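Local coordinates for protein predicted ATPase of the ABC class (Vibrio vulnificus, PDB 5D6A) that probably binds and hydrolyses ATP as an ATPase of the ABC class, and is held here with the non-hydrolysable analogue AMP-PNP, at residues 357-371 with 403-415. Numbering follows the deposited sequence. Where two conformers were deposited one is given.
Sequences TLLIDEDTSATNFMI and ISTIIVMGGSGDY. With ANP (phosphoaminophosphonic acid-adenylate ester), chain C.
Leu358 and Ile360 each bond through both N and O to the neighbouring strand, reaching Ser404 O, Ile406 N, Ile406 O and Val408 N. Strands 357-361 and 404-408 thus lie side by side in parallel, their axes 4.6 Å apart, in the central sheet of the P-loop domain. Glu362 N donates to Val408 O (2.9 Å), continuing the same pairing.

Apolar contacts cover both faces of this pair. Leu359 CD2 lies alongside Ile406 on the face covered by helix 271-280, whereas Ile360 CB packs beside Ile407 CG2 on the face toward helix 390-401. In one of its two conformers, the bent chain of selenomethionine Met370 brings CE tip to tip with Ile407 CG2 at 3.8 Å, and Tyr415 crosses that chain at about a right angle. The Tyr415 hydroxyl gives a weak bond to Met370 O, and Ile371 CG2 sits at the ring edge.

Polar contacts gather around Glu362 and the nucleotide. Glu362, CG anti to its own N (chi1 -170°) and extended from there, reaches into the loop 410-412. Its OE2 takes Ser412 N on the syn lone pair (3.1 Å) and Ser412 OG from above the carboxylate plane (3.1 Å); Gly411 N adds a weak bond to OE1.

At the nucleotide, Asp361 OD1 accepts Asp363 N at 3.0 Å, an Asx turn, while OD2 bonds Ser272 of the probable Walker A loop. Asp363 OD2 comes within 2.8 Å of O2G of AMP-PNP, and Val408 lines the pocket beside the gamma-phosphate.

The order hydrophobic strand, Asp361, Glu362 is consistent with a Walker B motif. Asp361, Asp363 and Val408 form the phosphate side, while the buried Glu362 carboxylate, its rotation probably limited by two bonds from Ser412 and a weak third from Gly411, ties Glu362 to the loop 410-412. Glu362 packs on Thr367 of the second subunit, and Thr367 on Glu362 of that subunit, placing the carboxylate beside the subunit interface.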
ATOM      1  N   THR A 357      24.306  -6.972   2.365  1.00 36.60           N
ATOM      2  CA  THR A 357      23.515  -7.990   1.701  1.00 36.92           C
ATOM      3  C   THR A 357      22.302  -7.380   1.019  1.00 35.77           C
ATOM      4  O   THR A 357      21.663  -6.476   1.553  1.00 35.05           O
ATOM      5  CB  THR A 357      23.066  -9.066   2.706  1.00 37.03           C
ATOM      6  OG1 THR A 357      24.220  -9.611   3.366  1.00 38.13           O
ATOM      7  CG2 THR A 357      22.296 -10.179   2.007  1.00 36.94           C
ATOM      8  N   LEU A 358      22.002  -7.884  -0.174  1.00 36.30           N
ATOM      9  CA  LEU A 358      20.876  -7.411  -0.962  1.00 35.66           C
ATOM     10  C   LEU A 358      19.945  -8.574  -1.233  1.00 35.71           C
ATOM     11  O   LEU A 358      20.385  -9.633  -1.666  1.00 35.86           O
ATOM     12  CB  LEU A 358      21.369  -6.824  -2.281  1.00 36.00           C
ATOM     13  CG  LEU A 358      22.321  -5.635  -2.157  1.00 35.97           C
ATOM     14  CD1 LEU A 358      22.922  -5.301  -3.510  1.00 37.40           C
ATOM     15  CD2 LEU A 358      21.617  -4.428  -1.555  1.00 35.21           C
ATOM     16  N   LEU A 359      18.658  -8.374  -0.973  1.00 36.18           N
ATOM     17  CA  LEU A 359      17.662  -9.415  -1.184  1.00 36.98           C
ATOM     18  C   LEU A 359      16.802  -9.029  -2.375  1.00 37.41           C
ATOM     19  O   LEU A 359      16.322  -7.905  -2.453  1.00 36.98           O
ATOM     20  CB  LEU A 359      16.804  -9.582   0.072  1.00 36.81           C
ATOM     21  CG  LEU A 359      17.602  -9.768   1.370  1.00 37.14           C
ATOM     22  CD1 LEU A 359      16.667  -9.870   2.563  1.00 36.78           C
ATOM     23  CD2 LEU A 359      18.513 -10.987   1.294  1.00 38.30           C
ATOM     24  N   ILE A 360      16.620  -9.957  -3.310  1.00 40.30           N
ATOM     25  CA  ILE A 360      15.832  -9.696  -4.516  1.00 42.44           C
ATOM     26  C   ILE A 360      14.902 -10.853  -4.833  1.00 43.79           C
ATOM     27  O   ILE A 360      15.271 -12.015  -4.679  1.00 44.61           O
ATOM     28  CB  ILE A 360      16.747  -9.446  -5.734  1.00 44.01           C
ATOM     29  CG1 ILE A 360      17.620  -8.214  -5.485  1.00 44.44           C
ATOM     30  CG2 ILE A 360      15.918  -9.270  -7.002  1.00 44.37           C
ATOM     31  CD1 ILE A 360      18.592  -7.908  -6.600  1.00 47.02           C
ATOM     32  N   ASP A 361      13.691 -10.524  -5.275  1.00 45.75           N
ATOM     33  CA  ASP A 361      12.695 -11.524  -5.643  1.00 48.53           C
ATOM     34  C   ASP A 361      12.248 -11.224  -7.067  1.00 50.26           C
ATOM     35  O   ASP A 361      11.618 -10.198  -7.325  1.00 49.07           O
ATOM     36  CB  ASP A 361      11.511 -11.496  -4.673  1.00 48.81           C
ATOM     37  CG  ASP A 361      10.510 -12.616  -4.927  1.00 50.94           C
ATOM     38  OD1 ASP A 361      10.541 -13.228  -6.016  1.00 52.41           O
ATOM     39  OD2 ASP A 361       9.681 -12.881  -4.031  1.00 52.96           O
ATOM     40  N   GLU A 362      12.575 -12.133  -7.980  1.00 53.25           N
ATOM     41  CA  GLU A 362      12.259 -11.980  -9.398  1.00 57.70           C
ATOM     42  C   GLU A 362      10.780 -11.679  -9.664  1.00 59.38           C
ATOM     43  O   GLU A 362      10.449 -11.028 -10.656  1.00 62.05           O
ATOM     44  CB  GLU A 362      12.699 -13.234 -10.162  1.00 61.84           C
ATOM     45  CG  GLU A 362      12.633 -13.103 -11.675  1.00 65.99           C
ATOM     46  CD  GLU A 362      13.221 -14.302 -12.404  1.00 70.52           C
ATOM     47  OE1 GLU A 362      13.180 -15.427 -11.859  1.00 70.38           O
ATOM     48  OE2 GLU A 362      13.712 -14.118 -13.541  1.00 74.35           O
ATOM     49  N   ASP A 363       9.901 -12.139  -8.778  1.00 59.75           N
ATOM     50  CA  ASP A 363       8.466 -11.898  -8.936  1.00 62.09           C
ATOM     51  C   ASP A 363       8.035 -10.470  -8.563  1.00 59.78           C
ATOM     52  O   ASP A 363       6.929 -10.052  -8.896  1.00 61.40           O
ATOM     53  CB  ASP A 363       7.653 -12.940  -8.159  1.00 65.88           C
ATOM     54  CG  ASP A 363       7.783 -14.343  -8.750  1.00 72.07           C
ATOM     55  OD1 ASP A 363       8.526 -14.518  -9.743  1.00 75.20           O
ATOM     56  OD2 ASP A 363       7.132 -15.272  -8.228  1.00 76.15           O
ATOM     57  N   THR A 364       8.902  -9.726  -7.883  1.00 57.71           N
ATOM     58  CA  THR A 364       8.590  -8.343  -7.524  1.00 57.00           C
ATOM     59  C   THR A 364       9.700  -7.404  -8.010  1.00 56.99           C
ATOM     60  O   THR A 364      10.058  -6.448  -7.325  1.00 56.42           O
ATOM     61  CB  THR A 364       8.409  -8.172  -6.001  1.00 55.48           C
ATOM     62  OG1 THR A 364       9.659  -8.389  -5.332  1.00 54.11           O
ATOM     63  CG2 THR A 364       7.360  -9.142  -5.472  1.00 55.43           C
ATOM     64  N   SER A 365      10.233  -7.677  -9.201  1.00 63.60           N
ATOM     65  CA  SER A 365      11.307  -6.863  -9.768  1.00 62.79           C
ATOM     66  C   SER A 365      11.132  -6.623 -11.262  1.00 63.89           C
ATOM     67  O   SER A 365      10.334  -7.292 -11.926  1.00 66.00           O
ATOM     68  CB  SER A 365      12.661  -7.530  -9.516  1.00 61.23           C
ATOM     69  OG  SER A 365      12.933  -7.621  -8.129  1.00 61.11           O
ATOM     70  N   ALA A 366      11.894  -5.663 -11.779  1.00 64.05           N
ATOM     71  CA  ALA A 366      11.860  -5.318 -13.193  1.00 65.57           C
ATOM     72  C   ALA A 366      12.716  -6.296 -13.981  1.00 66.95           C
ATOM     73  O   ALA A 366      13.932  -6.347 -13.802  1.00 65.48           O
ATOM     74  CB  ALA A 366      12.355  -3.895 -13.403  1.00 66.18           C
ATOM     75  N   THR A 367      12.076  -7.070 -14.853  1.00 71.06           N
ATOM     76  CA  THR A 367      12.774  -8.058 -15.672  1.00 74.37           C
ATOM     77  C   THR A 367      13.900  -7.408 -16.476  1.00 75.40           C
ATOM     78  O   THR A 367      15.001  -7.958 -16.576  1.00 75.26           O
ATOM     79  CB  THR A 367      11.797  -8.757 -16.636  1.00 77.34           C
ATOM     80  OG1 THR A 367      10.691  -9.292 -15.893  1.00 81.09           O
ATOM     81  CG2 THR A 367      12.490  -9.880 -17.411  1.00 78.86           C
ATOM     82  N   ASN A 368      13.613  -6.237 -17.038  1.00 76.40           N
ATOM     83  CA  ASN A 368      14.588  -5.477 -17.821  1.00 76.08           C
ATOM     84  C   ASN A 368      15.867  -5.223 -17.021  1.00 76.30           C
ATOM     85  O   ASN A 368      16.976  -5.277 -17.557  1.00 78.62           O
ATOM     86  CB  ASN A 368      13.965  -4.144 -18.255  1.00 77.18           C
ATOM     87  CG  ASN A 368      14.911  -3.285 -19.074  1.00 79.24           C
ATOM     88  OD1 ASN A 368      15.916  -3.763 -19.601  1.00 79.94           O
ATOM     89  ND2 ASN A 368      14.582  -2.003 -19.196  1.00 81.61           N
ATOM     90  N   PHE A 369      15.694  -4.950 -15.734  1.00 74.23           N
ATOM     91  CA  PHE A 369      16.809  -4.677 -14.833  1.00 73.22           C
ATOM     92  C   PHE A 369      17.595  -5.927 -14.426  1.00 71.07           C
ATOM     93  O   PHE A 369      18.789  -5.839 -14.131  1.00 72.85           O
ATOM     94  CB  PHE A 369      16.279  -3.956 -13.583  1.00 75.54           C
ATOM     95  CG  PHE A 369      17.296  -3.793 -12.490  1.00 77.13           C
ATOM     96  CD1 PHE A 369      18.270  -2.808 -12.567  1.00 79.43           C
ATOM     97  CD2 PHE A 369      17.261  -4.609 -11.364  1.00 77.64           C
ATOM     98  CE1 PHE A 369      19.204  -2.653 -11.554  1.00 80.12           C
ATOM     99  CE2 PHE A 369      18.189  -4.457 -10.348  1.00 78.21           C
ATOM    100  CZ  PHE A 369      19.161  -3.477 -10.443  1.00 79.19           C
HETATM  101  N   MSE A 370      16.926  -7.077 -14.415  0.50 68.33           N
HETATM  102  CA  MSE A 370      17.559  -8.334 -14.013  0.50 67.12           C
HETATM  103  C   MSE A 370      18.390  -8.964 -15.098  0.50 68.40           C
HETATM  104  O   MSE A 370      19.586  -9.201 -14.914  0.50 67.25           O
HETATM  105  CB  MSE A 370      16.480  -9.339 -13.615  0.50 64.94           C
HETATM  106  CG  MSE A 370      15.702  -8.883 -12.387  0.50 63.71           C
HETATM  107 SE   MSE A 370      16.923  -8.591 -10.871  0.50 60.24          SE
HETATM  108  CE  MSE A 370      16.861 -10.414 -10.130  0.50 60.30           C
ATOM    109  N   ILE A 371      17.761  -9.239 -16.239  1.00 70.37           N
ATOM    110  CA  ILE A 371      18.440  -9.912 -17.360  1.00 70.00           C
ATOM    111  C   ILE A 371      18.741  -9.074 -18.603  1.00 73.27           C
ATOM    112  O   ILE A 371      18.240  -7.962 -18.776  1.00 72.15           O
ATOM    113  CB  ILE A 371      17.662 -11.186 -17.784  1.00 67.80           C
ATOM    114  CG1 ILE A 371      16.188 -10.889 -18.107  1.00 67.28           C
ATOM    115  CG2 ILE A 371      17.714 -12.217 -16.673  1.00 67.28           C
ATOM    116  CD1 ILE A 371      15.948 -10.006 -19.316  1.00 66.75           C
ATOM    117  N   ILE A 403      29.834  -7.528  -1.272  1.00 48.13           N
ATOM    118  CA  ILE A 403      28.403  -7.449  -0.983  1.00 45.26           C
ATOM    119  C   ILE A 403      27.702  -8.716  -1.464  1.00 43.75           C
ATOM    120  O   ILE A 403      27.724  -9.033  -2.653  1.00 44.26           O
ATOM    121  CB  ILE A 403      27.753  -6.223  -1.655  1.00 44.24           C
ATOM    122  CG1 ILE A 403      28.347  -4.933  -1.076  1.00 44.46           C
ATOM    123  CG2 ILE A 403      26.239  -6.245  -1.453  1.00 42.28           C
ATOM    124  CD1 ILE A 403      27.826  -3.666  -1.722  1.00 44.17           C
ATOM    125  N   SER A 404      27.079  -9.435  -0.536  1.00 42.01           N
ATOM    126  CA  SER A 404      26.369 -10.668  -0.869  1.00 42.04           C
ATOM    127  C   SER A 404      24.963 -10.382  -1.396  1.00 41.05           C
ATOM    128  O   SER A 404      24.391  -9.322  -1.140  1.00 39.19           O
ATOM    129  CB  SER A 404      26.300 -11.582   0.349  1.00 41.68           C
ATOM    130  OG  SER A 404      27.603 -11.934   0.788  1.00 42.70           O
ATOM    131  N   THR A 405      24.415 -11.337  -2.141  1.00 42.14           N
ATOM    132  CA  THR A 405      23.087 -11.189  -2.721  1.00 41.86           C
ATOM    133  C   THR A 405      22.355 -12.522  -2.753  1.00 42.21           C
ATOM    134  O   THR A 405      22.910 -13.536  -3.177  1.00 44.29           O
ATOM    135  CB  THR A 405      23.163 -10.636  -4.159  1.00 43.13           C
ATOM    136  OG1 THR A 405      23.836  -9.372  -4.155  1.00 44.19           O
ATOM    137  CG2 THR A 405      21.771 -10.455  -4.745  1.00 43.04           C
ATOM    138  N   ILE A 406      21.106 -12.511  -2.300  1.00 40.78           N
ATOM    139  CA  ILE A 406      20.270 -13.702  -2.297  1.00 41.25           C
ATOM    140  C   ILE A 406      19.094 -13.391  -3.215  1.00 42.21           C
ATOM    141  O   ILE A 406      18.401 -12.389  -3.017  1.00 40.22           O
ATOM    142  CB  ILE A 406      19.790 -14.056  -0.880  1.00 39.90           C
ATOM    143  CG1 ILE A 406      20.983 -14.085   0.084  1.00 39.51           C
ATOM    144  CG2 ILE A 406      19.063 -15.393  -0.886  1.00 40.77           C
ATOM    145  CD1 ILE A 406      20.613 -14.382   1.519  1.00 39.17           C
ATOM    146  N   ILE A 407      18.872 -14.240  -4.220  1.00 44.45           N
ATOM    147  CA  ILE A 407      17.815 -13.989  -5.200  1.00 45.95           C
ATOM    148  C   ILE A 407      16.874 -15.169  -5.440  1.00 47.78           C
ATOM    149  O   ILE A 407      17.318 -16.285  -5.712  1.00 48.93           O
ATOM    150  CB  ILE A 407      18.423 -13.609  -6.571  1.00 47.17           C
ATOM    151  CG1 ILE A 407      19.531 -12.572  -6.396  1.00 47.15           C
ATOM    152  CG2 ILE A 407      17.349 -13.094  -7.523  1.00 47.85           C
ATOM    153  CD1 ILE A 407      20.174 -12.139  -7.693  1.00 48.41           C
ATOM    154  N   VAL A 408      15.573 -14.905  -5.342  1.00 48.40           N
ATOM    155  CA  VAL A 408      14.556 -15.903  -5.636  1.00 51.11           C
ATOM    156  C   VAL A 408      14.301 -15.765  -7.127  1.00 54.50           C
ATOM    157  O   VAL A 408      13.922 -14.690  -7.590  1.00 53.37           O
ATOM    158  CB  VAL A 408      13.250 -15.654  -4.857  1.00 50.65           C
ATOM    159  CG1 VAL A 408      12.133 -16.546  -5.378  1.00 52.65           C
ATOM    160  CG2 VAL A 408      13.468 -15.878  -3.368  1.00 49.86           C
HETATM  161  N   MSE A 409      14.513 -16.843  -7.879  1.00 59.94           N
HETATM  162  CA  MSE A 409      14.360 -16.795  -9.332  1.00 64.64           C
HETATM  163  C   MSE A 409      13.244 -17.665  -9.845  1.00 68.08           C
HETATM  164  O   MSE A 409      12.072 -17.366  -9.618  1.00 69.43           O
HETATM  165  CB  MSE A 409      15.702 -17.174  -9.944  1.00 68.21           C
HETATM  166  CG  MSE A 409      16.789 -16.188  -9.536  1.00 69.65           C
HETATM  167 SE   MSE A 409      17.663 -15.467 -11.141  1.00 78.08          SE
HETATM  168  CE  MSE A 409      18.287 -17.171 -11.915  1.00 78.86           C
ATOM    169  N   GLY A 410      13.590 -18.739 -10.552  1.00 72.12           N
ATOM    170  CA  GLY A 410      12.592 -19.633 -11.127  1.00 76.67           C
ATOM    171  C   GLY A 410      12.139 -19.198 -12.513  1.00 80.08           C
ATOM    172  O   GLY A 410      11.264 -19.830 -13.105  1.00 83.10           O
ATOM    173  N   GLY A 411      12.737 -18.123 -13.030  1.00 80.83           N
ATOM    174  CA  GLY A 411      12.391 -17.597 -14.353  1.00 84.44           C
ATOM    175  C   GLY A 411      13.584 -17.586 -15.291  1.00 87.35           C
ATOM    176  O   GLY A 411      13.649 -18.373 -16.236  1.00 90.34           O
ATOM    177  N   SER A 412      14.525 -16.681 -15.030  1.00 87.56           N
ATOM    178  CA  SER A 412      15.741 -16.559 -15.836  1.00 90.14           C
ATOM    179  C   SER A 412      16.763 -17.618 -15.426  1.00 88.81           C
ATOM    180  O   SER A 412      16.624 -18.246 -14.375  1.00 89.48           O
ATOM    181  CB  SER A 412      16.343 -15.162 -15.681  1.00 91.14           C
ATOM    182  OG  SER A 412      16.601 -14.858 -14.319  1.00 90.04           O
ATOM    183  N   GLY A 413      17.787 -17.813 -16.252  1.00 87.42           N
ATOM    184  CA  GLY A 413      18.808 -18.820 -15.962  1.00 86.97           C
ATOM    185  C   GLY A 413      20.247 -18.396 -16.184  1.00 86.20           C
ATOM    186  O   GLY A 413      21.166 -19.162 -15.895  1.00 85.82           O
ATOM    187  N   ASP A 414      20.455 -17.184 -16.689  1.00 85.35           N
ATOM    188  CA  ASP A 414      21.817 -16.696 -16.936  1.00 86.10           C
ATOM    189  C   ASP A 414      22.565 -16.334 -15.641  1.00 79.55           C
ATOM    190  O   ASP A 414      23.782 -16.136 -15.658  1.00 79.84           O
ATOM    191  CB  ASP A 414      21.812 -15.526 -17.931  1.00 90.85           C
ATOM    192  CG  ASP A 414      20.876 -14.408 -17.522  1.00 93.15           C
ATOM    193  OD1 ASP A 414      20.176 -14.554 -16.497  1.00 95.11           O
ATOM    194  OD2 ASP A 414      20.832 -13.384 -18.235  1.00 98.97           O
ATOM    195  N   TYR A 415      21.836 -16.248 -14.529  1.00 71.73           N
ATOM    196  CA  TYR A 415      22.448 -15.978 -13.224  1.00 66.73           C
ATOM    197  C   TYR A 415      23.173 -17.202 -12.673  1.00 66.24           C
ATOM    198  O   TYR A 415      24.090 -17.070 -11.867  1.00 65.09           O
ATOM    199  CB  TYR A 415      21.398 -15.544 -12.201  1.00 62.90           C
ATOM    200  CG  TYR A 415      20.999 -14.096 -12.264  1.00 60.10           C
ATOM    201  CD1 TYR A 415      20.046 -13.650 -13.169  1.00 60.76           C
ATOM    202  CD2 TYR A 415      21.556 -13.174 -11.389  1.00 58.02           C
ATOM    203  CE1 TYR A 415      19.673 -12.316 -13.213  1.00 59.92           C
ATOM    204  CE2 TYR A 415      21.191 -11.843 -11.424  1.00 57.32           C
ATOM    205  CZ  TYR A 415      20.251 -11.418 -12.336  1.00 58.17           C
ATOM    206  OH  TYR A 415      19.890 -10.093 -12.367  1.00 57.91           O
TER
HETATM  207  PG  ANP C 602       7.776 -16.727  -5.288  1.00 71.51           P
HETATM  208  O1G ANP C 602       9.077 -16.440  -4.582  1.00 74.06           O
HETATM  209  O2G ANP C 602       6.901 -15.506  -5.465  1.00 68.07           O
HETATM  210  O3G ANP C 602       7.968 -17.552  -6.537  1.00 69.16           O
HETATM  211  PB  ANP C 602       6.833 -19.484  -4.334  1.00 53.29           P
HETATM  212  O1B ANP C 602       8.229 -20.015  -4.202  1.00 55.36           O
HETATM  213  O2B ANP C 602       6.088 -19.785  -5.615  1.00 54.93           O
HETATM  214  N3B ANP C 602       6.882 -17.737  -4.165  1.00 63.32           N
HETATM  215  PA  ANP C 602       5.554 -19.301  -1.827  1.00 50.88           P
HETATM  216  O1A ANP C 602       6.535 -19.525  -0.708  1.00 51.22           O
HETATM  217  O2A ANP C 602       5.232 -17.888  -2.244  1.00 53.57           O
HETATM  218  O3A ANP C 602       6.010 -20.145  -3.119  1.00 50.93           O
HETATM  219  O5' ANP C 602       4.167 -20.012  -1.447  1.00 50.94           O
HETATM  220  C5' ANP C 602       4.137 -21.371  -1.035  1.00 50.24           C
HETATM  221  C4' ANP C 602       2.883 -21.638  -0.215  1.00 50.92           C
HETATM  222  O4' ANP C 602       3.109 -22.785   0.608  1.00 50.02           O
HETATM  223  C3' ANP C 602       2.519 -20.495   0.722  1.00 52.08           C
HETATM  224  O3' ANP C 602       1.094 -20.362   0.809  1.00 52.69           O
HETATM  225  C2' ANP C 602       3.115 -20.894   2.054  1.00 50.44           C
HETATM  226  O2' ANP C 602       2.313 -20.443   3.151  1.00 51.17           O
HETATM  227  C1' ANP C 602       3.191 -22.416   1.986  1.00 49.48           C
HETATM  228  N9  ANP C 602       4.452 -22.934   2.570  1.00 50.15           N
HETATM  229  C8  ANP C 602       5.701 -22.471   2.344  1.00 48.80           C
HETATM  230  N7  ANP C 602       6.608 -23.189   3.055  1.00 49.02           N
HETATM  231  C5  ANP C 602       5.938 -24.128   3.746  1.00 50.00           C
HETATM  232  C6  ANP C 602       6.286 -25.215   4.690  1.00 50.74           C
HETATM  233  N6  ANP C 602       7.571 -25.442   5.041  1.00 52.07           N
HETATM  234  N1  ANP C 602       5.278 -25.970   5.186  1.00 53.35           N
HETATM  235  C2  ANP C 602       3.989 -25.758   4.844  1.00 53.51           C
HETATM  236  N3  ANP C 602       3.613 -24.783   3.990  1.00 53.15           N
HETATM  237  C4  ANP C 602       4.521 -23.955   3.421  1.00 50.61           C